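Local coordinates for protein exoribonuclease II, mitochondrial (Candida glabrata, PDB 6F3H) that probably degrades mitochondrial RNA from the 3' end as the magnesium-dependent nuclease component of the mtEXO degradosome, at residues 238-243 with 675-680; 396-401 with 521-526; 768-773 with 807-812. The protein carries 1 engineered substitution. All coordinates share one frame; numbering follows the deposited sequence.

Contact 1 of 3, residues 238-243 with 675-680. With nucleotides of chain C.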
loop_
_atom_site.group_PDB
_atom_site.type_symbol
_atom_site.label_atom_id
_atom_site.label_comp_id
_atom_site.label_asym_id
_atom_site.label_seq_id
_atom_site.Cartn_x
_atom_site.Cartn_y
_atom_site.Cartn_z
ATOM N N THR A 238 8.148 -1.226 -2.795
ATOM C CA THR A 238 8.797 -2.498 -2.478
ATOM C C THR A 238 9.122 -3.333 -3.716
ATOM O O THR A 238 10.059 -4.142 -3.692
ATOM C CB THR A 238 7.872 -3.326 -1.588
ATOM O OG1 THR A 238 7.131 -2.465 -0.714
ATOM C CG2 THR A 238 8.657 -4.338 -0.807
ATOM N N ALA A 239 8.311 -3.241 -4.764
ATOM C CA ALA A 239 8.462 -4.174 -5.871
ATOM C C ALA A 239 9.461 -3.648 -6.891
ATOM O O ALA A 239 10.374 -4.362 -7.321
ATOM C CB ALA A 239 7.100 -4.411 -6.516
ATOM N N LEU A 240 9.296 -2.379 -7.248
ATOM C CA LEU A 240 10.204 -1.676 -8.118
ATOM C C LEU A 240 11.456 -1.222 -7.408
ATOM O O LEU A 240 12.437 -0.910 -8.087
ATOM C CB LEU A 240 9.520 -0.441 -8.677
ATOM C CG LEU A 240 8.116 -0.574 -9.262
ATOM C CD1 LEU A 240 7.779 0.743 -9.969
ATOM C CD2 LEU A 240 7.992 -1.781 -10.185
ATOM N N LEU A 241 11.415 -1.122 -6.078
ATOM C CA LEU A 241 12.513 -0.578 -5.261
ATOM C C LEU A 241 12.940 0.783 -5.776
ATOM O O LEU A 241 14.110 1.042 -6.042
ATOM C CB LEU A 241 13.706 -1.532 -5.183
ATOM C CG LEU A 241 13.556 -2.902 -4.518
ATOM C CD1 LEU A 241 14.744 -3.813 -4.773
ATOM C CD2 LEU A 241 13.384 -2.715 -3.040
ATOM N N SER A 242 11.961 1.663 -5.921
ATOM C CA SER A 242 12.225 2.982 -6.450
ATOM C C SER A 242 11.235 3.945 -5.833
ATOM O O SER A 242 10.130 3.535 -5.458
ATOM C CB SER A 242 12.092 2.980 -7.968
ATOM O OG SER A 242 11.790 4.275 -8.412
ATOM N N PRO A 243 11.580 5.224 -5.738
ATOM C CA PRO A 243 10.684 6.174 -5.076
ATOM C C PRO A 243 9.445 6.461 -5.897
ATOM O O PRO A 243 9.505 6.643 -7.115
ATOM C CB PRO A 243 11.552 7.422 -4.932
ATOM C CG PRO A 243 12.608 7.273 -5.998
ATOM C CD PRO A 243 12.908 5.814 -5.975
ATOM N N SER A 675 6.701 -8.376 -3.940
ATOM C CA SER A 675 5.343 -7.921 -3.717
ATOM C C SER A 675 4.744 -7.588 -5.070
ATOM O O SER A 675 5.447 -7.481 -6.081
ATOM C CB SER A 675 5.276 -6.713 -2.772
ATOM O OG SER A 675 5.317 -5.474 -3.467
ATOM N N SER A 676 3.428 -7.448 -5.084
ATOM C CA SER A 676 2.715 -7.212 -6.321
ATOM C C SER A 676 2.612 -5.715 -6.561
ATOM O O SER A 676 2.663 -4.904 -5.634
ATOM C CB SER A 676 1.340 -7.894 -6.288
ATOM O OG SER A 676 0.290 -7.013 -5.916
ATOM N N PHE A 677 2.519 -5.353 -7.829
ATOM C CA PHE A 677 2.524 -3.958 -8.217
ATOM C C PHE A 677 1.615 -3.763 -9.410
ATOM O O PHE A 677 1.433 -4.673 -10.214
ATOM C CB PHE A 677 3.951 -3.462 -8.550
ATOM C CG PHE A 677 4.636 -4.222 -9.670
ATOM C CD1 PHE A 677 5.316 -5.412 -9.414
ATOM C CD2 PHE A 677 4.598 -3.750 -10.980
ATOM C CE1 PHE A 677 5.948 -6.109 -10.446
ATOM C CE2 PHE A 677 5.228 -4.446 -12.015
ATOM C CZ PHE A 677 5.896 -5.627 -11.751
ATOM N N TYR A 678 1.061 -2.562 -9.513
ATOM C CA TYR A 678 0.250 -2.164 -10.650
ATOM C C TYR A 678 1.129 -1.744 -11.821
ATOM O O TYR A 678 2.247 -1.254 -11.651
ATOM C CB TYR A 678 -0.714 -1.041 -10.257
ATOM C CG TYR A 678 -1.782 -1.507 -9.266
ATOM C CD1 TYR A 678 -2.775 -2.395 -9.663
ATOM C CD2 TYR A 678 -1.788 -1.088 -7.938
ATOM C CE1 TYR A 678 -3.751 -2.852 -8.775
ATOM C CE2 TYR A 678 -2.773 -1.537 -7.041
ATOM C CZ TYR A 678 -3.754 -2.419 -7.475
ATOM O OH TYR A 678 -4.750 -2.896 -6.643
ATOM N N SER A 679 0.620 -1.980 -13.020
ATOM C CA SER A 679 1.355 -1.792 -14.254
ATOM C C SER A 679 0.406 -1.316 -15.331
ATOM O O SER A 679 -0.733 -1.787 -15.402
ATOM C CB SER A 679 1.992 -3.099 -14.725
ATOM O OG SER A 679 2.338 -3.013 -16.084
ATOM N N PRO A 680 0.874 -0.468 -16.240
ATOM C CA PRO A 680 0.027 -0.032 -17.353
ATOM C C PRO A 680 0.033 -0.982 -18.532
ATOM O O PRO A 680 -0.658 -0.710 -19.518
ATOM C CB PRO A 680 0.662 1.303 -17.756
ATOM C CG PRO A 680 1.998 1.364 -17.027
ATOM C CD PRO A 680 2.234 0.057 -16.363
ATOM P P G C 2 2.631 -8.717 -0.886
ATOM O OP1 G C 2 2.443 -7.631 -1.903
ATOM O OP2 G C 2 2.092 -8.713 0.505
ATOM O "O5'" G C 2 2.113 -10.095 -1.467
ATOM C "C5'" G C 2 2.694 -10.639 -2.634
ATOM C "C4'" G C 2 1.923 -11.830 -3.128
ATOM O "O4'" G C 2 2.101 -12.951 -2.237
ATOM C "C3'" G C 2 0.424 -11.660 -3.208
ATOM O "O3'" G C 2 0.055 -10.956 -4.369
ATOM C "C2'" G C 2 -0.067 -13.097 -3.172
ATOM O "O2'" G C 2 0.062 -13.718 -4.437
ATOM C "C1'" G C 2 0.938 -13.735 -2.223
ATOM N N9 G C 2 0.451 -13.685 -0.864
ATOM C C8 G C 2 0.925 -12.786 0.052
ATOM N N7 G C 2 0.334 -12.925 1.191
ATOM C C5 G C 2 -0.561 -13.964 0.973
ATOM C C6 G C 2 -1.465 -14.538 1.870
ATOM O O6 G C 2 -1.607 -14.183 3.042
ATOM N N1 G C 2 -2.209 -15.581 1.280
ATOM C C2 G C 2 -2.103 -16.033 -0.032
ATOM N N2 G C 2 -2.926 -17.064 -0.386
ATOM N N3 G C 2 -1.232 -15.479 -0.893
ATOM C C4 G C 2 -0.518 -14.468 -0.307
ATOM P P A C 1 7.878 -6.574 1.776
ATOM O OP1 A C 1 7.147 -5.293 1.649
ATOM O OP2 A C 1 8.330 -7.302 0.556
ATOM O "O5'" A C 1 6.867 -7.475 2.606
ATOM C "C5'" A C 1 5.630 -7.857 2.035
ATOM C "C4'" A C 1 5.792 -9.082 1.171
ATOM O "O4'" A C 1 6.280 -10.184 1.984
ATOM C "C3'" A C 1 4.505 -9.601 0.562
ATOM O "O3'" A C 1 4.170 -8.980 -0.646
ATOM C "C2'" A C 1 4.749 -11.093 0.444
ATOM O "O2'" A C 1 5.587 -11.366 -0.670
ATOM C "C1'" A C 1 5.538 -11.350 1.717
ATOM N N9 A C 1 4.657 -11.544 2.881
ATOM C C8 A C 1 3.424 -10.987 3.134
ATOM N N7 A C 1 2.916 -11.334 4.282
ATOM C C5 A C 1 3.889 -12.159 4.825
ATOM C C6 A C 1 3.951 -12.853 6.037
ATOM N N6 A C 1 2.968 -12.812 6.942
ATOM N N1 A C 1 5.060 -13.588 6.284
ATOM C C2 A C 1 6.035 -13.623 5.370
ATOM N N3 A C 1 6.095 -13.013 4.191
ATOM C C4 A C 1 4.975 -12.292 3.983
ATOM P P A C 3 -1.265 -10.082 -4.366
ATOM O OP1 A C 3 -1.422 -9.390 -5.672
ATOM O OP2 A C 3 -1.240 -9.296 -3.133
ATOM O "O5'" A C 3 -2.403 -11.181 -4.177
ATOM C "C5'" A C 3 -2.692 -12.115 -5.203
ATOM C "C4'" A C 3 -3.858 -13.004 -4.845
ATOM O "O4'" A C 3 -3.485 -13.897 -3.764
ATOM C "C3'" A C 3 -5.111 -12.297 -4.342
ATOM O "O3'" A C 3 -5.913 -11.793 -5.391
ATOM C "C2'" A C 3 -5.783 -13.370 -3.499
ATOM O "O2'" A C 3 -6.460 -14.313 -4.297
ATOM C "C1'" A C 3 -4.567 -14.053 -2.880
ATOM N N9 A C 3 -4.209 -13.345 -1.664
ATOM C C8 A C 3 -3.358 -12.289 -1.519
ATOM N N7 A C 3 -3.294 -11.861 -0.294
ATOM C C5 A C 3 -4.174 -12.686 0.361
ATOM C C6 A C 3 -4.552 -12.742 1.684
ATOM N N6 A C 3 -4.061 -11.914 2.602
ATOM N N1 A C 3 -5.462 -13.689 2.008
ATOM C C2 A C 3 -5.940 -14.518 1.058
ATOM N N3 A C 3 -5.656 -14.560 -0.235
ATOM C C4 A C 3 -4.765 -13.599 -0.479
#

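Contact 2 of 3, residues 396-401 with 521-526. With MG (magnesium ion), chain E; nucleotides of chain C.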
loop_
_atom_site.group_PDB
_atom_site.type_symbol
_atom_site.label_atom_id
_atom_site.label_comp_id
_atom_site.label_asym_id
_atom_site.label_seq_id
_atom_site.Cartn_x
_atom_site.Cartn_y
_atom_site.Cartn_z
ATOM N N PRO A 396 -31.342 -15.163 -9.346
ATOM C CA PRO A 396 -30.784 -14.827 -8.031
ATOM C C PRO A 396 -29.291 -14.592 -8.083
ATOM O O PRO A 396 -28.530 -15.352 -8.696
ATOM C CB PRO A 396 -31.090 -16.060 -7.178
ATOM C CG PRO A 396 -31.310 -17.149 -8.143
ATOM C CD PRO A 396 -31.425 -16.611 -9.546
ATOM N N VAL A 397 -28.882 -13.547 -7.365
ATOM C CA VAL A 397 -27.507 -13.069 -7.302
ATOM C C VAL A 397 -27.020 -13.153 -5.873
ATOM O O VAL A 397 -27.569 -12.483 -4.992
ATOM C CB VAL A 397 -27.411 -11.617 -7.763
ATOM C CG1 VAL A 397 -25.989 -11.210 -7.819
ATOM C CG2 VAL A 397 -28.065 -11.510 -9.110
ATOM N N PHE A 398 -25.922 -13.870 -5.663
ATOM C CA PHE A 398 -25.356 -14.073 -4.341
ATOM C C PHE A 398 -24.228 -13.079 -4.047
ATOM O O PHE A 398 -23.168 -13.127 -4.680
ATOM C CB PHE A 398 -24.836 -15.501 -4.230
ATOM C CG PHE A 398 -25.863 -16.564 -4.519
ATOM C CD1 PHE A 398 -26.862 -16.853 -3.597
ATOM C CD2 PHE A 398 -25.788 -17.326 -5.680
ATOM C CE1 PHE A 398 -27.782 -17.862 -3.848
ATOM C CE2 PHE A 398 -26.704 -18.338 -5.936
ATOM C CZ PHE A 398 -27.698 -18.607 -5.023
ATOM N N CYS A 399 -24.437 -12.218 -3.045
ATOM C CA CYS A 399 -23.446 -11.249 -2.566
ATOM C C CYS A 399 -22.933 -11.706 -1.209
ATOM O O CYS A 399 -23.505 -11.379 -0.164
ATOM C CB CYS A 399 -24.053 -9.858 -2.484
ATOM S SG CYS A 399 -24.580 -9.212 -4.087
ATOM N N ILE A 400 -21.836 -12.456 -1.236
ATOM C CA ILE A 400 -21.294 -13.109 -0.046
ATOM C C ILE A 400 -20.269 -12.166 0.563
ATOM O O ILE A 400 -19.103 -12.159 0.169
ATOM C CB ILE A 400 -20.680 -14.451 -0.386
ATOM C CG1 ILE A 400 -21.627 -15.190 -1.307
ATOM C CG2 ILE A 400 -20.383 -15.215 0.885
ATOM C CD1 ILE A 400 -21.156 -16.528 -1.635
ATOM N N ASP A 401 -20.701 -11.368 1.538
ATOM C CA ASP A 401 -19.843 -10.423 2.227
ATOM C C ASP A 401 -20.013 -10.708 3.729
ATOM O O ASP A 401 -20.771 -11.595 4.121
ATOM C CB ASP A 401 -20.189 -8.997 1.767
ATOM C CG ASP A 401 -19.444 -8.560 0.546
ATOM O OD1 ASP A 401 -18.325 -9.108 0.290
ATOM O OD2 ASP A 401 -19.947 -7.659 -0.194
ATOM N N ASN A 521 -32.846 -9.697 -7.772
ATOM C CA ASN A 521 -33.132 -10.747 -6.810
ATOM C C ASN A 521 -31.834 -11.069 -6.102
ATOM O O ASN A 521 -30.989 -11.777 -6.644
ATOM C CB ASN A 521 -33.706 -11.973 -7.499
ATOM C CG ASN A 521 -34.069 -13.076 -6.521
ATOM O OD1 ASN A 521 -34.287 -12.828 -5.327
ATOM N ND2 ASN A 521 -34.131 -14.304 -7.023
ATOM N N PHE A 522 -31.698 -10.579 -4.873
ATOM C CA PHE A 522 -30.481 -10.737 -4.065
ATOM C C PHE A 522 -30.768 -11.556 -2.810
ATOM O O PHE A 522 -31.225 -10.997 -1.798
ATOM C CB PHE A 522 -29.912 -9.386 -3.634
ATOM C CG PHE A 522 -29.424 -8.502 -4.744
ATOM C CD1 PHE A 522 -28.348 -8.865 -5.547
ATOM C CD2 PHE A 522 -30.021 -7.260 -4.935
ATOM C CE1 PHE A 522 -27.905 -8.011 -6.545
ATOM C CE2 PHE A 522 -29.582 -6.417 -5.920
ATOM C CZ PHE A 522 -28.518 -6.791 -6.721
ATOM N N PRO A 523 -30.475 -12.857 -2.800
ATOM C CA PRO A 523 -30.540 -13.631 -1.550
ATOM C C PRO A 523 -29.609 -13.098 -0.445
ATOM O O PRO A 523 -28.452 -12.730 -0.693
ATOM C CB PRO A 523 -30.136 -15.036 -2.002
ATOM C CG PRO A 523 -30.580 -15.091 -3.417
ATOM C CD PRO A 523 -30.314 -13.732 -3.977
ATOM N N LYS A 524 -30.134 -13.050 0.791
ATOM C CA LYS A 524 -29.384 -12.557 1.948
ATOM C C LYS A 524 -28.372 -13.592 2.424
ATOM O O LYS A 524 -28.756 -14.653 2.925
ATOM C CB LYS A 524 -30.333 -12.203 3.088
ATOM N N VAL A 525 -27.082 -13.248 2.349
ATOM C CA VAL A 525 -26.021 -14.231 2.536
ATOM C C VAL A 525 -24.801 -13.571 3.147
ATOM O O VAL A 525 -24.485 -12.410 2.877
ATOM C CB VAL A 525 -25.626 -14.926 1.214
ATOM C CG1 VAL A 525 -26.586 -16.019 0.920
ATOM C CG2 VAL A 525 -25.588 -13.918 0.069
ATOM N N THR A 526 -24.093 -14.357 3.939
ATOM C CA THR A 526 -22.839 -13.991 4.549
ATOM C C THR A 526 -21.913 -15.179 4.378
ATOM O O THR A 526 -22.368 -16.299 4.144
ATOM C CB THR A 526 -23.026 -13.673 6.027
ATOM O OG1 THR A 526 -23.528 -14.843 6.683
ATOM C CG2 THR A 526 -24.017 -12.558 6.196
HETATM MG MG MG E . -18.765 -9.029 -1.442
ATOM P P A C 5 -11.834 -9.274 -4.534
ATOM O OP1 A C 5 -12.661 -8.918 -5.709
ATOM O OP2 A C 5 -10.589 -8.498 -4.265
ATOM O "O5'" A C 5 -12.762 -9.121 -3.264
ATOM C "C5'" A C 5 -13.980 -9.833 -3.211
ATOM C "C4'" A C 5 -14.546 -9.893 -1.821
ATOM O "O4'" A C 5 -13.651 -10.626 -0.952
ATOM C "C3'" A C 5 -14.746 -8.565 -1.115
ATOM O "O3'" A C 5 -15.949 -7.935 -1.495
ATOM C "C2'" A C 5 -14.734 -8.979 0.343
ATOM O "O2'" A C 5 -15.970 -9.583 0.693
ATOM C "C1'" A C 5 -13.652 -10.049 0.327
ATOM N N9 A C 5 -12.350 -9.427 0.512
ATOM C C8 A C 5 -11.444 -8.999 -0.426
ATOM N N7 A C 5 -10.382 -8.432 0.088
ATOM C C5 A C 5 -10.647 -8.489 1.444
ATOM C C6 A C 5 -9.915 -8.067 2.553
ATOM N N6 A C 5 -8.719 -7.471 2.458
ATOM N N1 A C 5 -10.479 -8.287 3.767
ATOM C C2 A C 5 -11.680 -8.886 3.852
ATOM N N3 A C 5 -12.472 -9.337 2.881
ATOM C C4 A C 5 -11.867 -9.091 1.712
ATOM P P C C 6 -15.947 -6.399 -1.892
ATOM O OP1 C C 6 -17.314 -6.052 -2.303
ATOM O OP2 C C 6 -14.793 -6.127 -2.764
ATOM O "O5'" C C 6 -15.780 -5.681 -0.499
ATOM C "C5'" C C 6 -16.655 -6.017 0.566
ATOM C "C4'" C C 6 -16.192 -5.443 1.885
ATOM O "O4'" C C 6 -15.003 -6.124 2.368
ATOM C "C3'" C C 6 -15.774 -3.991 1.895
ATOM O "O3'" C C 6 -16.857 -3.088 1.838
ATOM C "C2'" C C 6 -15.029 -3.919 3.202
ATOM O "O2'" C C 6 -15.967 -4.023 4.249
ATOM C "C1'" C C 6 -14.257 -5.236 3.165
ATOM N N1 C C 6 -12.883 -5.060 2.615
ATOM C C2 C C 6 -11.863 -4.641 3.504
ATOM O O2 C C 6 -12.125 -4.468 4.694
ATOM N N3 C C 6 -10.589 -4.429 3.119
ATOM C C4 C C 6 -10.298 -4.612 1.851
ATOM N N4 C C 6 -9.021 -4.400 1.513
ATOM C C5 C C 6 -11.296 -5.034 0.908
ATOM C C6 C C 6 -12.557 -5.236 1.311
HETATM O O HOH W 1 -26.620 -10.479 0.711
HETATM O O HOH W 2 -18.307 -10.729 -2.312
HETATM O O HOH W 3 -20.026 -8.694 -2.928
#

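Contact 3 of 3, residues 768-773 with 807-812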
loop_
_atom_site.group_PDB
_atom_site.type_symbol
_atom_site.label_atom_id
_atom_site.label_comp_id
_atom_site.label_asym_id
_atom_site.label_seq_id
_atom_site.Cartn_x
_atom_site.Cartn_y
_atom_site.Cartn_z
ATOM N N VAL A 768 8.249 -17.172 20.145
ATOM C CA VAL A 768 8.544 -16.380 18.950
ATOM C C VAL A 768 9.270 -17.199 17.885
ATOM O O VAL A 768 9.861 -18.244 18.159
ATOM C CB VAL A 768 9.406 -15.146 19.277
ATOM C CG1 VAL A 768 8.917 -14.463 20.527
ATOM C CG2 VAL A 768 10.866 -15.534 19.403
ATOM N N ILE A 769 9.252 -16.680 16.657
ATOM C CA ILE A 769 9.945 -17.280 15.522
ATOM C C ILE A 769 10.941 -16.284 14.947
ATOM O O ILE A 769 10.575 -15.150 14.627
ATOM C CB ILE A 769 8.971 -17.738 14.426
ATOM C CG1 ILE A 769 7.994 -18.768 14.982
ATOM C CG2 ILE A 769 9.739 -18.281 13.223
ATOM C CD1 ILE A 769 7.165 -19.471 13.892
ATOM N N VAL A 770 12.173 -16.734 14.749
ATOM C CA VAL A 770 13.256 -15.881 14.275
ATOM C C VAL A 770 13.073 -15.598 12.796
ATOM O O VAL A 770 12.762 -16.498 12.009
ATOM C CB VAL A 770 14.606 -16.562 14.516
ATOM C CG1 VAL A 770 15.733 -15.646 14.076
ATOM C CG2 VAL A 770 14.725 -16.989 15.963
ATOM N N THR A 771 13.263 -14.334 12.415
ATOM C CA THR A 771 13.003 -13.899 11.054
ATOM C C THR A 771 14.151 -13.146 10.401
ATOM O O THR A 771 13.966 -12.630 9.292
ATOM C CB THR A 771 11.754 -13.011 11.000
ATOM O OG1 THR A 771 12.024 -11.744 11.618
ATOM C CG2 THR A 771 10.603 -13.703 11.715
ATOM N N SER A 772 15.307 -13.029 11.054
ATOM C CA SER A 772 16.422 -12.311 10.453
ATOM C C SER A 772 17.732 -12.882 10.957
ATOM O O SER A 772 17.780 -13.599 11.962
ATOM C CB SER A 772 16.381 -10.812 10.760
ATOM O OG SER A 772 16.855 -10.548 12.071
ATOM N N VAL A 773 18.797 -12.543 10.235
ATOM C CA VAL A 773 20.172 -12.827 10.646
ATOM C C VAL A 773 20.573 -11.851 11.747
ATOM O O VAL A 773 20.061 -10.718 11.790
ATOM C CB VAL A 773 21.143 -12.728 9.458
ATOM C CG1 VAL A 773 20.727 -13.668 8.367
ATOM C CG2 VAL A 773 21.173 -11.310 8.922
ATOM N N ASP A 807 13.364 -20.401 13.084
ATOM C CA ASP A 807 13.511 -21.116 14.333
ATOM C C ASP A 807 12.565 -20.541 15.373
ATOM O O ASP A 807 12.281 -19.342 15.391
ATOM C CB ASP A 807 14.936 -20.996 14.866
ATOM C CG ASP A 807 15.932 -21.701 14.000
ATOM O OD1 ASP A 807 15.514 -22.210 12.944
ATOM O OD2 ASP A 807 17.129 -21.736 14.364
ATOM N N THR A 808 12.119 -21.402 16.272
ATOM C CA THR A 808 11.185 -21.013 17.309
ATOM C C THR A 808 11.926 -20.847 18.617
ATOM O O THR A 808 12.879 -21.577 18.893
ATOM C CB THR A 808 10.086 -22.048 17.466
ATOM O OG1 THR A 808 9.632 -22.430 16.162
ATOM C CG2 THR A 808 8.947 -21.463 18.274
ATOM N N ILE A 809 11.556 -19.822 19.375
ATOM C CA ILE A 809 12.094 -19.621 20.714
ATOM C C ILE A 809 10.935 -19.413 21.689
ATOM O O ILE A 809 10.216 -18.412 21.598
ATOM C CB ILE A 809 13.076 -18.450 20.745
ATOM C CG1 ILE A 809 14.254 -18.755 19.814
ATOM C CG2 ILE A 809 13.576 -18.283 22.147
ATOM C CD1 ILE A 809 15.323 -17.708 19.814
ATOM N N ARG A 810 10.780 -20.338 22.641
ATOM C CA ARG A 810 9.510 -20.512 23.342
ATOM C C ARG A 810 9.366 -19.633 24.590
ATOM O O ARG A 810 8.251 -19.180 24.881
ATOM C CB ARG A 810 9.302 -21.988 23.709
ATOM N N HIS A 811 10.436 -19.378 25.349
ATOM C CA HIS A 811 10.357 -18.599 26.587
ATOM C C HIS A 811 11.237 -17.368 26.445
ATOM O O HIS A 811 12.470 -17.481 26.421
ATOM C CB HIS A 811 10.794 -19.430 27.793
ATOM N N CYS A 812 10.600 -16.195 26.388
ATOM C CA CYS A 812 11.279 -14.944 26.069
ATOM C C CYS A 812 10.830 -13.813 26.985
ATOM O O CYS A 812 9.638 -13.695 27.288
ATOM C CB CYS A 812 11.030 -14.560 24.615
ATOM S SG CYS A 812 11.892 -15.622 23.457
#

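Contact 1 of 3, residues 238-243 with 675-680
Ser676 OG donates a 2.9 Å hydrogen bond to OP1 of A3 in chain C, just after Ser675, whose carbonyl O and OG both meet the methyl of Ala239. The preceding phosphate is held less firmly: Ser676 N donates a weak bond to OP1 of G2 in chain C, with an N-H...O angle of 161°. Two successive RNA phosphates are therefore addressed by one residue, through its hydroxyl and its backbone amide.

The protein segments meet mostly by apolar packing, with methyl groups also lying against the oxygens of Ser675. Ala239 CB lies 3.5 Å from Phe677 CD1 and approaches the ring obliquely. Leu240 takes a different route, crossing Phe677 at about a right angle so that CD2 sits over one face, 4.2 Å from the ring centroid and 18° off its normal; this is a CH-pi contact. Phe677 CG stands between its own backbone N and carbonyl carbon (chi1 59°), a torsion that turns the ring toward Ala239 and Leu240. Ser675 O lies at the ring edge, in plane. Thr238 extends the contact toward the RNA, its CB 3.8 Å from Ser675 OG and its CG2 against the phosphate of A1 in chain C. Leu30 of helix 27-31 covers both Leu240 and Phe677.

In the fold, the turn of the hairpin joining strands 231-237 and 242-248, with a G1 beta bulge where Leu241 and Ser242 face Asn237, packs on strand 677-679 and on Ser675 ahead of it, beside the Ser676 site for the phosphates of G2 and A3 of chain C.

Contact 2 of 3, residues 396-401 with 521-526
Two torsions set Val397 and Phe522 next to each other: Val397 places CG1 anti to its backbone N (chi1 -174°), while Phe522 turns CG anti to its carbonyl carbon (chi1 -65°). The side chains lie side by side, pointing the same way, with Val397 CB and CG1 against Phe522 CD1 and CE1; CB comes 3.7 Å from CD1. Cys399 SG reaches the same ring obliquely, 4.9 Å from its centroid, a sulfur-aromatic contact. Val397 O approaches the ring edge in plane.

One direct hydrogen bond links the backbones, from Val397 N to Asn521 O at 2.8 Å; the donor lies nearly along the C=O axis, with a C=O...N angle of 169°. Farther along, water 1 bridges the segments, accepting from Val525 N and donating weakly to Cys399 O, on which Val525 CG2 also packs at 3.3 Å. Ile400 CG2 rests on the backbone of Thr526. Pro523 CG touches both Pro396 CB and Phe398 CE1, at 3.9 and 4.0 Å, in a second apolar cluster that helix 543-567 covers through Gln545 and Gln548. Asn521 ND2 crosses the Pro396 ring at a slant, near CB, but has its polar partner in Asp394 O. Thr526 backs onto Asp401 O through its CA, and its OG1 accepts from Lys529 N, as the N-cap of helix 527-534.

At the far end Asp401 CB points away from the partner segment, and the carboxylate binds magnesium with both oxygens, OD1 at 1.8 Å and OD2 at 2.2 Å. Waters 2 and 3 and Asp410 OD1 are the other ligands. A5 of chain C brings its O2' close to Asp401 OD1. The packed loops thus lead directly into the acidic, magnesium-binding active site characteristic of RNB-family exoribonucleases, here in an engineered active-site variant.

Contact 3 of 3, residues 768-773 with 807-812
Val768 and Ile809 form an antiparallel hydrogen-bonded pair, and backbone bonds are the first kind of interaction. Val768 N donates to Ile809 O at 2.7 Å, and Ile809 N returns the bond to Val768 O at 2.6 Å with an N-H...O angle of 169°. Val770 N then donates to Asp807 O at 2.7 Å. Between these bonds lies the non-hydrogen-bonded pair Ile769 and Thr808, whose CA atoms are 4.3 Å apart. The strand axes run at 149°, antiparallel with a marked twist.

CA-H...O contacts reinforce the pairing, from Thr808 CA to Val768 O and from Ile769 CA to Asp807 O, so each of these carbonyls also receives a CA-H beside its N-H donor.

The apolar contacts fall mainly on the face bearing Val768 and Ile809. With Val768 CG1 anti to the carbonyl carbon (chi1 -43°), CG2 falls between the backbone N and the carbonyl carbon and reaches Ile809 CB at 3.9 Å and, more tentatively, the poorly ordered Cys812 SG. Val770 CG2 meets Ile809 CD1 at 4.0 Å, extending this patch. On the other face, Ile769 CG1 only brushes Thr808 OG1.

This contact joins the first and last strands of a five-stranded sheet, consistent with the C-terminal S1 domain of RNase II relatives. Strand 765-770 also pairs with strand 778-782, where Ile769 and Leu782 share backbone bonds, while Ile769 rests on Thr667 of helix 663-670.

Contact 1 is buried nearest the middle of the chain, its centre about 10 Å from the chain's centre, whereas contacts 2 and 3 are partly buried and lie about 30 and 27 Å out. None touches another, and their nearest atoms are about 14 to 30 Å apart. Contacts 1 and 2 both meet RNA, yet through different chemistry: serine donors to phosphates in one, a metal-bound carboxylate in the other. Contact 3 approaches the nucleic acid to about 8 Å between nearest atoms and relies on regular strand pairing. Segments 396-401, 521-526 and 675-680 belong to the RNB domain, and contact 2 is nested within the chain loop that contact 1 closes.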